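Local coordinates for protein cadherin-related family member 2 (Mus musculus, PDB 5CYX) that probably joins adjacent microvilli of the epithelial brush border through calcium-dependent heterophilic adhesion, here represented by its three outermost extracellular cadherin repeats, at residues P72-T77 against V93-R98; S113-L118 against S211-P216. All coordinates share one frame; numbering follows the deposited sequence.

Interactions 1 and 2 lie in successive cadherin repeats of a long, helix-free chain, with centres about 55 Å apart and nearest atoms about 36 Å apart, so they do not touch. In each, the last strand of a repeat runs on into a calcium-binding linker. Interaction 1 pairs that strand with its antiparallel hairpin partner in the first repeat, and Asp97 and Arg98 beyond it bind calcium toward the second. Interaction 2 pairs the equivalent strand of the second repeat with its parallel edge strand, and Glu116, Asp214 and Glu215 bind calcium toward the third. Both place the last strand of a repeat at a calcium site shared with the next repeat.

Interaction 1. Residues P72-T77 against V93-R98; sequences PFFKIT and VIVEDR. With CA (calcium ion), chain C.
Val93 packs over one face of the Phe74 ring, its CB 4.0 Å from the ring centroid and only 15° off the normal in a CH-pi contact displaced toward the rim. The two side chains lie side by side, and CG1 of Val93 comes within 3.8 Å of Phe74 CZ. The ring reaches this place because its CG sits between the backbone N and the carbonyl carbon (chi1 60°). Val95 adds CG2 obliquely, 4.1 Å from Phe74 CE1, while Ile76 CD1 meets Val93 CG2. Replacing Phe74 by alanine would remove the ring, and Val93 and Val95 would probably lose their aromatic partner, with a gap opened on the buried side of the sheet.

Beneath these side chains, Phe74 and Val93 form an antiparallel hydrogen-bonded pair. Val93 N reaches Phe74 O at 2.8 Å, and Phe74 N returns a bond to Val93 O at 3.1 Å. One step on, Phe73 and Ile94 form a non-hydrogen-bonded pair whose side chains take the other face, Phe73 CB touching Ile94 CD1; Val95 N then bonds to Pro72 O at 2.8 Å. Past this pairing, Asp97 OD1 binds calcium at 2.3 Å and Arg98 contributes its carbonyl O, in a site completed by Glu18, Glu69, Asp100 and Asp133.

Tyr50 stacks with Phe74, and Phe51 of strand 51-53 touches both Phe74 and Ile76. This hairpin of strands 73-81 and 86-96 lies in the beta sandwich of the first cadherin repeat, between strands 40-44 and 13-17 of a mixed sheet, and strand 86-96 leads on to the calcium-binding linker to the second repeat.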
ATOM      1  N   PRO A  72       0.945 -10.359  35.971  1.00 51.26           N
ATOM      2  CA  PRO A  72      -0.404 -10.557  35.458  1.00 50.74           C
ATOM      3  C   PRO A  72      -1.384 -11.335  36.378  1.00 50.16           C
ATOM      4  O   PRO A  72      -2.620 -11.123  36.289  1.00 47.94           O
ATOM      5  CB  PRO A  72      -0.176 -11.290  34.131  1.00 51.08           C
ATOM      6  CG  PRO A  72       1.162 -11.908  34.243  1.00 51.03           C
ATOM      7  CD  PRO A  72       1.968 -11.023  35.145  1.00 51.57           C
ATOM      8  N   PHE A  73      -0.840 -12.207  37.229  1.00 49.99           N
ATOM      9  CA  PHE A  73      -1.612 -12.936  38.224  1.00 50.92           C
ATOM     10  C   PHE A  73      -0.704 -13.296  39.370  1.00 51.31           C
ATOM     11  O   PHE A  73       0.510 -13.309  39.211  1.00 52.17           O
ATOM     12  CB  PHE A  73      -2.300 -14.197  37.600  1.00 52.89           C
ATOM     13  CG  PHE A  73      -1.331 -15.219  37.065  1.00 54.67           C
ATOM     14  CD1 PHE A  73      -0.847 -15.124  35.761  1.00 56.44           C
ATOM     15  CD2 PHE A  73      -0.864 -16.251  37.877  1.00 56.98           C
ATOM     16  CE1 PHE A  73       0.089 -16.051  35.263  1.00 58.55           C
ATOM     17  CE2 PHE A  73       0.083 -17.187  37.399  1.00 58.56           C
ATOM     18  CZ  PHE A  73       0.575 -17.074  36.094  1.00 58.53           C
ATOM     19  N   PHE A  74      -1.271 -13.571  40.532  1.00 50.85           N
ATOM     20  CA  PHE A  74      -0.496 -14.086  41.655  1.00 51.55           C
ATOM     21  C   PHE A  74      -1.437 -14.687  42.697  1.00 52.19           C
ATOM     22  O   PHE A  74      -2.629 -14.432  42.659  1.00 53.30           O
ATOM     23  CB  PHE A  74       0.386 -12.990  42.268  1.00 51.41           C
ATOM     24  CG  PHE A  74      -0.396 -11.809  42.785  1.00 50.43           C
ATOM     25  CD1 PHE A  74      -0.711 -10.743  41.948  1.00 50.15           C
ATOM     26  CD2 PHE A  74      -0.834 -11.770  44.092  1.00 50.36           C
ATOM     27  CE1 PHE A  74      -1.447  -9.659  42.415  1.00 49.77           C
ATOM     28  CE2 PHE A  74      -1.556 -10.674  44.573  1.00 50.71           C
ATOM     29  CZ  PHE A  74      -1.876  -9.627  43.725  1.00 50.21           C
ATOM     30  N   LYS A  75      -0.909 -15.522  43.578  1.00 53.18           N
ATOM     31  CA  LYS A  75      -1.674 -16.156  44.665  1.00 54.73           C
ATOM     32  C   LYS A  75      -1.537 -15.426  46.006  1.00 53.44           C
ATOM     33  O   LYS A  75      -0.455 -14.891  46.357  1.00 49.74           O
ATOM     34  CB  LYS A  75      -1.172 -17.584  44.942  1.00 58.81           C
ATOM     35  CG  LYS A  75      -1.536 -18.567  43.890  1.00 64.81           C
ATOM     36  CD  LYS A  75      -1.022 -19.983  44.220  1.00 70.00           C
ATOM     37  CE  LYS A  75      -1.177 -20.887  42.986  1.00 74.20           C
ATOM     38  NZ  LYS A  75      -2.424 -20.597  42.180  1.00 74.73           N
ATOM     39  N   ILE A  76      -2.595 -15.525  46.795  1.00 52.59           N
ATOM     40  CA  ILE A  76      -2.545 -15.083  48.182  1.00 54.79           C
ATOM     41  C   ILE A  76      -3.108 -16.169  49.076  1.00 55.46           C
ATOM     42  O   ILE A  76      -3.855 -17.003  48.632  1.00 56.64           O
ATOM     43  CB  ILE A  76      -3.321 -13.763  48.406  1.00 54.07           C
ATOM     44  CG1 ILE A  76      -4.735 -13.859  47.826  1.00 54.25           C
ATOM     45  CG2 ILE A  76      -2.568 -12.628  47.767  1.00 54.20           C
ATOM     46  CD1 ILE A  76      -5.641 -12.678  48.157  1.00 54.29           C
ATOM     47  N   THR A  77      -2.727 -16.144  50.337  1.00 56.70           N
ATOM     48  CA  THR A  77      -3.324 -17.006  51.335  1.00 58.42           C
ATOM     49  C   THR A  77      -4.190 -16.119  52.251  1.00 59.01           C
ATOM     50  O   THR A  77      -3.700 -15.139  52.844  1.00 59.82           O
ATOM     51  CB  THR A  77      -2.233 -17.796  52.117  1.00 59.39           C
ATOM     52  OG1 THR A  77      -1.501 -18.621  51.191  1.00 60.49           O
ATOM     53  CG2 THR A  77      -2.844 -18.689  53.176  1.00 59.66           C
ATOM     54  N   VAL A  93      -5.410 -14.069  42.330  1.00 52.49           N
ATOM     55  CA  VAL A  93      -5.682 -12.732  41.847  1.00 51.63           C
ATOM     56  C   VAL A  93      -5.343 -12.657  40.346  1.00 51.45           C
ATOM     57  O   VAL A  93      -4.195 -12.825  39.979  1.00 49.50           O
ATOM     58  CB  VAL A  93      -4.917 -11.677  42.666  1.00 51.36           C
ATOM     59  CG1 VAL A  93      -5.262 -10.291  42.181  1.00 50.86           C
ATOM     60  CG2 VAL A  93      -5.250 -11.814  44.133  1.00 51.69           C
ATOM     61  N   ILE A  94      -6.371 -12.494  39.487  1.00 51.26           N
ATOM     62  CA  ILE A  94      -6.173 -12.157  38.094  1.00 51.72           C
ATOM     63  C   ILE A  94      -6.090 -10.620  38.005  1.00 51.52           C
ATOM     64  O   ILE A  94      -7.017  -9.918  38.429  1.00 52.15           O
ATOM     65  CB  ILE A  94      -7.314 -12.718  37.216  1.00 53.77           C
ATOM     66  CG1 ILE A  94      -7.509 -14.238  37.424  1.00 54.56           C
ATOM     67  CG2 ILE A  94      -7.084 -12.443  35.738  1.00 53.96           C
ATOM     68  CD1 ILE A  94      -6.217 -15.046  37.320  1.00 55.71           C
ATOM     69  N   VAL A  95      -4.984 -10.091  37.488  1.00 50.87           N
ATOM     70  CA  VAL A  95      -4.854  -8.660  37.197  1.00 51.38           C
ATOM     71  C   VAL A  95      -5.266  -8.429  35.755  1.00 52.14           C
ATOM     72  O   VAL A  95      -4.735  -9.062  34.857  1.00 53.06           O
ATOM     73  CB  VAL A  95      -3.420  -8.153  37.447  1.00 52.11           C
ATOM     74  CG1 VAL A  95      -3.312  -6.648  37.200  1.00 53.21           C
ATOM     75  CG2 VAL A  95      -3.016  -8.419  38.884  1.00 51.92           C
ATOM     76  N   GLU A  96      -6.258  -7.575  35.522  1.00 52.34           N
ATOM     77  CA  GLU A  96      -6.678  -7.237  34.162  1.00 51.65           C
ATOM     78  C   GLU A  96      -5.892  -6.064  33.561  1.00 49.74           C
ATOM     79  O   GLU A  96      -5.677  -5.005  34.212  1.00 49.47           O
ATOM     80  CB  GLU A  96      -8.157  -6.868  34.107  1.00 54.43           C
ATOM     81  CG  GLU A  96      -9.102  -8.037  34.232  1.00 58.09           C
ATOM     82  CD  GLU A  96     -10.543  -7.682  33.846  1.00 61.73           C
ATOM     83  OE1 GLU A  96     -10.958  -6.516  34.107  1.00 64.79           O
ATOM     84  OE2 GLU A  96     -11.238  -8.581  33.295  1.00 64.38           O
ATOM     85  N   ASP A  97      -5.554  -6.227  32.291  1.00 47.60           N
ATOM     86  CA  ASP A  97      -4.846  -5.229  31.526  1.00 47.47           C
ATOM     87  C   ASP A  97      -5.730  -3.983  31.368  1.00 46.05           C
ATOM     88  O   ASP A  97      -6.963  -4.101  31.138  1.00 42.89           O
ATOM     89  CB  ASP A  97      -4.463  -5.773  30.121  1.00 47.65           C
ATOM     90  CG  ASP A  97      -3.437  -4.875  29.391  1.00 48.81           C
ATOM     91  OD1 ASP A  97      -2.705  -4.084  30.051  1.00 46.89           O
ATOM     92  OD2 ASP A  97      -3.409  -4.930  28.134  1.00 49.15           O
ATOM     93  N   ARG A  98      -5.105  -2.812  31.533  1.00 45.08           N
ATOM     94  CA  ARG A  98      -5.776  -1.522  31.138  1.00 45.68           C
ATOM     95  C   ARG A  98      -4.798  -0.695  30.262  1.00 44.81           C
ATOM     96  O   ARG A  98      -3.536  -0.948  30.255  1.00 42.92           O
ATOM     97  CB  ARG A  98      -6.214  -0.765  32.369  1.00 47.55           C
ATOM     98  CG  ARG A  98      -7.313  -1.440  33.173  1.00 48.52           C
ATOM     99  CD  ARG A  98      -8.652  -1.119  32.566  1.00 50.70           C
ATOM    100  NE  ARG A  98      -9.756  -1.791  33.231  1.00 52.41           N
ATOM    101  CZ  ARG A  98     -10.185  -3.015  32.985  1.00 53.77           C
ATOM    102  NH1 ARG A  98     -11.224  -3.480  33.648  1.00 55.34           N
ATOM    103  NH2 ARG A  98      -9.599  -3.801  32.094  1.00 56.04           N
TER
HETATM  104 CA    CA C1002      -1.482  -2.201  30.625  1.00 42.79          CA

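Interaction 2. Residues S113-L118 against S211-P216. With CA (calcium ion), chain E.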
ATOM      1  N   SER A 113      17.773   9.567   2.450  1.00 50.57           N
ATOM      2  CA  SER A 113      17.833  10.144   1.118  1.00 51.62           C
ATOM      3  C   SER A 113      17.097   9.263   0.110  1.00 51.47           C
ATOM      4  O   SER A 113      17.222   8.034   0.161  1.00 51.81           O
ATOM      5  CB  SER A 113      19.269  10.281   0.649  1.00 52.61           C
ATOM      6  OG  SER A 113      19.929  11.129   1.523  1.00 54.63           O
ATOM      7  N   ILE A 114      16.405   9.890  -0.832  1.00 49.83           N
ATOM      8  CA  ILE A 114      15.812   9.148  -1.937  1.00 49.71           C
ATOM      9  C   ILE A 114      16.034   9.837  -3.268  1.00 48.96           C
ATOM     10  O   ILE A 114      16.096  11.078  -3.343  1.00 49.20           O
ATOM     11  CB  ILE A 114      14.322   8.905  -1.721  1.00 50.12           C
ATOM     12  CG1 ILE A 114      13.558  10.236  -1.681  1.00 49.96           C
ATOM     13  CG2 ILE A 114      14.103   8.085  -0.462  1.00 50.40           C
ATOM     14  CD1 ILE A 114      12.136  10.108  -1.226  1.00 50.37           C
ATOM     15  N   ASN A 115      16.178   9.019  -4.304  1.00 47.63           N
ATOM     16  CA  ASN A 115      16.287   9.495  -5.661  1.00 47.47           C
ATOM     17  C   ASN A 115      14.973  10.106  -6.075  1.00 45.97           C
ATOM     18  O   ASN A 115      13.916   9.539  -5.769  1.00 44.90           O
ATOM     19  CB  ASN A 115      16.544   8.333  -6.633  1.00 48.48           C
ATOM     20  CG  ASN A 115      17.967   7.834  -6.600  1.00 49.65           C
ATOM     21  OD1 ASN A 115      18.238   6.748  -7.069  1.00 53.28           O
ATOM     22  ND2 ASN A 115      18.844   8.565  -6.036  1.00 49.68           N
ATOM     23  N   GLU A 116      15.035  11.180  -6.849  1.00 45.39           N
ATOM     24  CA  GLU A 116      13.778  11.836  -7.277  1.00 45.12           C
ATOM     25  C   GLU A 116      12.986  10.922  -8.230  1.00 45.37           C
ATOM     26  O   GLU A 116      11.776  11.092  -8.291  1.00 45.83           O
ATOM     27  CB  GLU A 116      14.003  13.199  -7.905  1.00 45.56           C
ATOM     28  CG  GLU A 116      14.517  13.227  -9.330  1.00 46.12           C
ATOM     29  CD  GLU A 116      14.888  14.623  -9.853  1.00 46.94           C
ATOM     30  OE1 GLU A 116      14.265  15.697  -9.509  1.00 46.28           O
ATOM     31  OE2 GLU A 116      15.811  14.631 -10.711  1.00 47.70           O
ATOM     32  N   THR A 117      13.639   9.996  -8.954  1.00 45.18           N
ATOM     33  CA  THR A 117      12.892   9.022  -9.839  1.00 46.11           C
ATOM     34  C   THR A 117      12.264   7.846  -9.091  1.00 45.67           C
ATOM     35  O   THR A 117      11.680   7.001  -9.722  1.00 46.29           O
ATOM     36  CB  THR A 117      13.744   8.414 -10.979  1.00 46.35           C
ATOM     37  OG1 THR A 117      14.914   7.836 -10.427  1.00 47.35           O
ATOM     38  CG2 THR A 117      14.134   9.455 -11.999  1.00 46.70           C
ATOM     39  N   LEU A 118      12.413   7.763  -7.763  1.00 45.30           N
ATOM     40  CA  LEU A 118      11.748   6.727  -6.977  1.00 45.01           C
ATOM     41  C   LEU A 118      10.282   6.507  -7.452  1.00 44.30           C
ATOM     42  O   LEU A 118       9.478   7.465  -7.486  1.00 43.24           O
ATOM     43  CB  LEU A 118      11.766   7.073  -5.498  1.00 45.05           C
ATOM     44  CG  LEU A 118      11.335   5.974  -4.540  1.00 46.21           C
ATOM     45  CD1 LEU A 118      12.276   4.756  -4.585  1.00 47.06           C
ATOM     46  CD2 LEU A 118      11.231   6.551  -3.135  1.00 46.14           C
ATOM     47  N   SER A 211      15.900  13.873   2.250  1.00 49.04           N
ATOM     48  CA  SER A 211      16.612  14.573   1.165  1.00 49.29           C
ATOM     49  C   SER A 211      16.276  13.936  -0.204  1.00 48.94           C
ATOM     50  O   SER A 211      16.342  12.746  -0.355  1.00 48.40           O
ATOM     51  CB  SER A 211      18.122  14.590   1.373  1.00 50.16           C
ATOM     52  OG  SER A 211      18.388  14.995   2.690  1.00 50.85           O
ATOM     53  N   VAL A 212      15.917  14.761  -1.182  1.00 48.83           N
ATOM     54  CA  VAL A 212      15.708  14.303  -2.533  1.00 48.76           C
ATOM     55  C   VAL A 212      16.953  14.552  -3.328  1.00 48.89           C
ATOM     56  O   VAL A 212      17.475  15.681  -3.319  1.00 50.22           O
ATOM     57  CB  VAL A 212      14.555  15.068  -3.194  1.00 48.56           C
ATOM     58  CG1 VAL A 212      14.246  14.457  -4.568  1.00 48.58           C
ATOM     59  CG2 VAL A 212      13.337  15.027  -2.281  1.00 48.33           C
ATOM     60  N   ILE A 213      17.412  13.515  -4.012  1.00 47.88           N
ATOM     61  CA  ILE A 213      18.622  13.527  -4.818  1.00 48.06           C
ATOM     62  C   ILE A 213      18.259  13.847  -6.250  1.00 47.33           C
ATOM     63  O   ILE A 213      17.371  13.212  -6.873  1.00 46.04           O
ATOM     64  CB  ILE A 213      19.307  12.140  -4.766  1.00 49.38           C
ATOM     65  CG1 ILE A 213      19.833  11.861  -3.357  1.00 50.41           C
ATOM     66  CG2 ILE A 213      20.412  11.986  -5.817  1.00 50.30           C
ATOM     67  CD1 ILE A 213      20.223  10.390  -3.163  1.00 50.90           C
ATOM     68  N   ASP A 214      18.938  14.842  -6.786  1.00 47.68           N
ATOM     69  CA  ASP A 214      18.697  15.303  -8.137  1.00 47.55           C
ATOM     70  C   ASP A 214      19.333  14.300  -9.102  1.00 48.68           C
ATOM     71  O   ASP A 214      20.520  13.904  -8.942  1.00 47.80           O
ATOM     72  CB  ASP A 214      19.262  16.705  -8.352  1.00 47.73           C
ATOM     73  CG  ASP A 214      18.691  17.395  -9.576  1.00 47.33           C
ATOM     74  OD1 ASP A 214      17.777  16.819 -10.309  1.00 45.75           O
ATOM     75  OD2 ASP A 214      19.144  18.531  -9.786  1.00 46.23           O
ATOM     76  N   GLU A 215      18.524  13.863 -10.073  1.00 49.03           N
ATOM     77  CA  GLU A 215      19.001  12.943 -11.106  1.00 50.88           C
ATOM     78  C   GLU A 215      18.955  13.617 -12.474  1.00 50.92           C
ATOM     79  O   GLU A 215      18.201  14.536 -12.655  1.00 50.96           O
ATOM     80  CB  GLU A 215      18.174  11.676 -11.108  1.00 51.39           C
ATOM     81  CG  GLU A 215      18.368  10.805  -9.873  1.00 52.71           C
ATOM     82  CD  GLU A 215      17.503   9.543  -9.986  1.00 53.83           C
ATOM     83  OE1 GLU A 215      16.277   9.565  -9.710  1.00 52.07           O
ATOM     84  OE2 GLU A 215      18.052   8.519 -10.393  1.00 56.50           O
ATOM     85  N   PRO A 216      19.815  13.196 -13.411  1.00 52.23           N
ATOM     86  CA  PRO A 216      19.925  13.948 -14.648  1.00 53.15           C
ATOM     87  C   PRO A 216      18.786  13.613 -15.620  1.00 54.14           C
ATOM     88  O   PRO A 216      18.882  12.646 -16.369  1.00 53.27           O
ATOM     89  CB  PRO A 216      21.283  13.540 -15.189  1.00 54.15           C
ATOM     90  CG  PRO A 216      21.539  12.180 -14.620  1.00 54.59           C
ATOM     91  CD  PRO A 216      20.869  12.165 -13.280  1.00 53.37           C
TER
HETATM   92 CA    CA E1004      16.627  16.133 -12.214  1.00 49.17          CA
HETATM   93  O   HOH W   1      14.800  17.419 -11.407  1.00 39.08           O
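At the calcium-binding end of the second cadherin repeat, edge strand 109-115 runs parallel to the final strand 206-213, which runs on into the linker to the third repeat, whereas 109-115 ends in a type I turn from Asn115 to Leu118. Ile114 N bonds to Ser211 O at 2.9 Å, Ile213 N to Ile114 O, and Glu116 N to Ile213 O, carrying the pairing one residue past strand 109-115. Glu116 CB rests on Val212 CG1, and with CG between the backbone N and the carbonyl carbon (chi1 77°) and the chain extended beyond, OE2 reaches the calcium ion at 2.3 Å. The same oxygen accepts Glu215 N at 2.9 Å from above the carboxylate plane. Asp214 OD1, Glu215 O, Asp217 and Asp250 also bind the metal. OE1 of Glu116 accepts bonds from the metal-bound water and from Tyr174 N, Asp214 OD2 one from Gly252 N.

Glu215 OE1 accepts Thr117 N at 2.8 Å nearly along its C-O bond, and the carboxylate stacks on the Asn115 amide, the planes 26° apart.

Calcium probably offsets the repulsion between Glu116 OE2 and Asp214 OD1, 3.0 Å apart, and so probably fastens the Glu116 turn to the linker and, through Asp250, to the third repeat.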